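Glycoprotein (Chandipura virus, PDB 5MDM) probably attaches the virus to host receptors and, at the acidic pH of the endosome, drives fusion of the viral and endosomal membranes. Local coordinates at residues Leu42-Ile47 with Gln180-Leu185. Residues are numbered along the deposited sequence; the frame is centred on the assembly and turned at random.
Sequences LSSTPI and QSFTPL
S43 to I47 and S181 to L185 pair as antiparallel neighbours in a four-stranded sheet, where strand 36-49 is outermost within the chain. The pairing joins strand 36-49 to strand 180-192, with 132 residues between the two segments. S43 with L185 and T45 with T183 are hydrogen-bonded pairs. S43 N reaches L185 O at 2.7 Å, but the return bond from L185 N to S43 O is weak. T45 N reaches T183 O at 3.0 Å, and T183 N returns to T45 O at 2.9 Å. I47 N to S181 O is the straightest of the bonds, at 166°. In the non-hydrogen-bonded pairs, CA atoms approach carbonyls, as S44 CA does T183 O at 3.2 Å.

On the face of S44, P46 and F182, P46 crosses F182 obliquely. P46 CB sits over the ring face, 4.2 Å from its centroid, in a CH-pi contact. F182 CG stands anti to its carbonyl carbon (chi1 -72°), which turns the ring over P46. R225 makes a cation-pi contact with F182 and also bonds S44 OG. On the face of S43, T45, T183 and L185, T45 CG2 lies 3.8 Å from both T183 CG2 and L185 CD2. T45 OG1 hydrogen-bonds W235 O and T265 OG1, and S43 OG bonds S237 O. Backbone bonds thus set the register, while these hydroxyls tie the pair to neighbouring segments.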
ATOM      1  N   LEU A  42     -17.409   4.921  26.900  1.00 69.98           N
ATOM      2  CA  LEU A  42     -17.665   4.136  25.698  1.00 61.05           C
ATOM      3  C   LEU A  42     -17.738   5.052  24.495  1.00 57.97           C
ATOM      4  O   LEU A  42     -18.401   6.086  24.529  1.00 69.83           O
ATOM      5  CB  LEU A  42     -18.964   3.357  25.822  1.00 55.88           C
ATOM      6  CG  LEU A  42     -19.359   2.493  24.631  1.00 56.25           C
ATOM      7  CD1 LEU A  42     -18.290   1.467  24.318  1.00 55.39           C
ATOM      8  CD2 LEU A  42     -20.658   1.802  24.933  1.00 74.75           C
ATOM      9  N   SER A  43     -17.048   4.679  23.429  1.00 56.20           N
ATOM     10  CA  SER A  43     -16.998   5.535  22.258  1.00 65.94           C
ATOM     11  C   SER A  43     -17.075   4.743  20.958  1.00 67.87           C
ATOM     12  O   SER A  43     -17.281   3.529  20.948  1.00 63.44           O
ATOM     13  CB  SER A  43     -15.740   6.410  22.289  1.00 66.05           C
ATOM     14  OG  SER A  43     -15.645   7.232  21.140  1.00 69.00           O
ATOM     15  N   SER A  44     -16.909   5.457  19.859  1.00 69.44           N
ATOM     16  CA  SER A  44     -17.046   4.881  18.544  1.00 64.75           C
ATOM     17  C   SER A  44     -16.047   5.605  17.661  1.00 66.98           C
ATOM     18  O   SER A  44     -15.839   6.807  17.818  1.00 67.89           O
ATOM     19  CB  SER A  44     -18.475   5.097  18.050  1.00 57.40           C
ATOM     20  OG  SER A  44     -18.649   4.629  16.729  1.00 88.11           O
ATOM     21  N   THR A  45     -15.410   4.884  16.748  1.00 61.99           N
ATOM     22  CA  THR A  45     -14.454   5.523  15.851  1.00 59.86           C
ATOM     23  C   THR A  45     -14.568   4.970  14.436  1.00 60.73           C
ATOM     24  O   THR A  45     -14.747   3.766  14.247  1.00 59.77           O
ATOM     25  CB  THR A  45     -12.996   5.431  16.387  1.00 60.93           C
ATOM     26  OG1 THR A  45     -12.215   6.490  15.830  1.00 65.52           O
ATOM     27  CG2 THR A  45     -12.350   4.097  16.056  1.00 55.42           C
ATOM     28  N   PRO A  46     -14.495   5.858  13.432  1.00 65.53           N
ATOM     29  CA  PRO A  46     -14.609   5.451  12.028  1.00 69.15           C
ATOM     30  C   PRO A  46     -13.390   4.654  11.572  1.00 68.58           C
ATOM     31  O   PRO A  46     -12.259   5.088  11.765  1.00 63.55           O
ATOM     32  CB  PRO A  46     -14.695   6.783  11.290  1.00 68.63           C
ATOM     33  CG  PRO A  46     -14.016   7.743  12.183  1.00 72.83           C
ATOM     34  CD  PRO A  46     -14.336   7.312  13.569  1.00 65.91           C
ATOM     35  N   ILE A  47     -13.625   3.491  10.977  1.00 65.67           N
ATOM     36  CA  ILE A  47     -12.543   2.590  10.611  1.00 65.77           C
ATOM     37  C   ILE A  47     -12.391   2.420   9.111  1.00 71.33           C
ATOM     38  O   ILE A  47     -11.624   1.573   8.653  1.00 79.59           O
ATOM     39  CB  ILE A  47     -12.774   1.209  11.197  1.00 60.03           C
ATOM     40  CG1 ILE A  47     -14.027   0.590  10.576  1.00 61.65           C
ATOM     41  CG2 ILE A  47     -12.905   1.314  12.683  1.00 62.88           C
ATOM     42  CD1 ILE A  47     -14.352  -0.771  11.114  1.00 65.07           C
ATOM     43  N   GLN A 180     -19.494   5.642   6.166  1.00 91.08           N
ATOM     44  CA  GLN A 180     -18.368   5.255   7.001  1.00 80.52           C
ATOM     45  C   GLN A 180     -18.758   4.173   8.004  1.00 85.26           C
ATOM     46  O   GLN A 180     -19.824   4.238   8.623  1.00 93.01           O
ATOM     47  CB  GLN A 180     -17.851   6.484   7.744  1.00 69.66           C
ATOM     48  CG  GLN A 180     -16.418   6.375   8.190  1.00 87.98           C
ATOM     49  CD  GLN A 180     -15.451   6.625   7.060  1.00103.23           C
ATOM     50  OE1 GLN A 180     -15.848   7.061   5.973  1.00102.31           O
ATOM     51  NE2 GLN A 180     -14.171   6.356   7.305  1.00103.46           N
ATOM     52  N   SER A 181     -17.891   3.180   8.164  1.00 81.13           N
ATOM     53  CA  SER A 181     -18.092   2.150   9.176  1.00 75.31           C
ATOM     54  C   SER A 181     -17.390   2.525  10.475  1.00 77.83           C
ATOM     55  O   SER A 181     -16.353   3.185  10.460  1.00 82.07           O
ATOM     56  CB  SER A 181     -17.578   0.806   8.677  1.00 68.37           C
ATOM     57  OG  SER A 181     -18.237   0.442   7.482  1.00 81.26           O
ATOM     58  N   PHE A 182     -17.957   2.102  11.597  1.00 71.59           N
ATOM     59  CA  PHE A 182     -17.397   2.439  12.900  1.00 56.58           C
ATOM     60  C   PHE A 182     -17.036   1.206  13.713  1.00 61.92           C
ATOM     61  O   PHE A 182     -17.283   0.073  13.296  1.00 75.53           O
ATOM     62  CB  PHE A 182     -18.367   3.311  13.685  1.00 51.91           C
ATOM     63  CG  PHE A 182     -18.482   4.701  13.159  1.00 54.12           C
ATOM     64  CD1 PHE A 182     -19.216   4.964  12.015  1.00 52.92           C
ATOM     65  CD2 PHE A 182     -17.851   5.751  13.804  1.00 55.06           C
ATOM     66  CE1 PHE A 182     -19.326   6.249  11.523  1.00 63.22           C
ATOM     67  CE2 PHE A 182     -17.953   7.040  13.318  1.00 72.74           C
ATOM     68  CZ  PHE A 182     -18.694   7.289  12.174  1.00 76.46           C
ATOM     69  N   THR A 183     -16.428   1.439  14.869  1.00 67.14           N
ATOM     70  CA  THR A 183     -16.210   0.378  15.838  1.00 72.02           C
ATOM     71  C   THR A 183     -16.282   0.926  17.255  1.00 71.26           C
ATOM     72  O   THR A 183     -15.862   2.059  17.518  1.00 77.07           O
ATOM     73  CB  THR A 183     -14.864  -0.339  15.640  1.00 72.11           C
ATOM     74  OG1 THR A 183     -14.793  -1.455  16.535  1.00 84.53           O
ATOM     75  CG2 THR A 183     -13.702   0.594  15.941  1.00 64.71           C
ATOM     76  N   PRO A 184     -16.836   0.128  18.174  1.00 58.10           N
ATOM     77  CA  PRO A 184     -16.847   0.526  19.582  1.00 53.83           C
ATOM     78  C   PRO A 184     -15.423   0.598  20.120  1.00 64.17           C
ATOM     79  O   PRO A 184     -14.522  -0.097  19.653  1.00 64.90           O
ATOM     80  CB  PRO A 184     -17.646  -0.592  20.261  1.00 56.55           C
ATOM     81  CG  PRO A 184     -17.606  -1.732  19.319  1.00 56.74           C
ATOM     82  CD  PRO A 184     -17.541  -1.139  17.949  1.00 56.44           C
ATOM     83  N   LEU A 185     -15.228   1.446  21.115  1.00 63.12           N
ATOM     84  CA  LEU A 185     -13.896   1.801  21.539  1.00 52.35           C
ATOM     85  C   LEU A 185     -13.997   2.391  22.930  1.00 56.71           C
ATOM     86  O   LEU A 185     -14.810   3.274  23.175  1.00 68.37           O
ATOM     87  CB  LEU A 185     -13.355   2.854  20.575  1.00 56.13           C
ATOM     88  CG  LEU A 185     -11.927   3.344  20.745  1.00 61.69           C
ATOM     89  CD1 LEU A 185     -10.980   2.199  20.489  1.00 77.14           C
ATOM     90  CD2 LEU A 185     -11.656   4.481  19.788  1.00 52.51           C
TER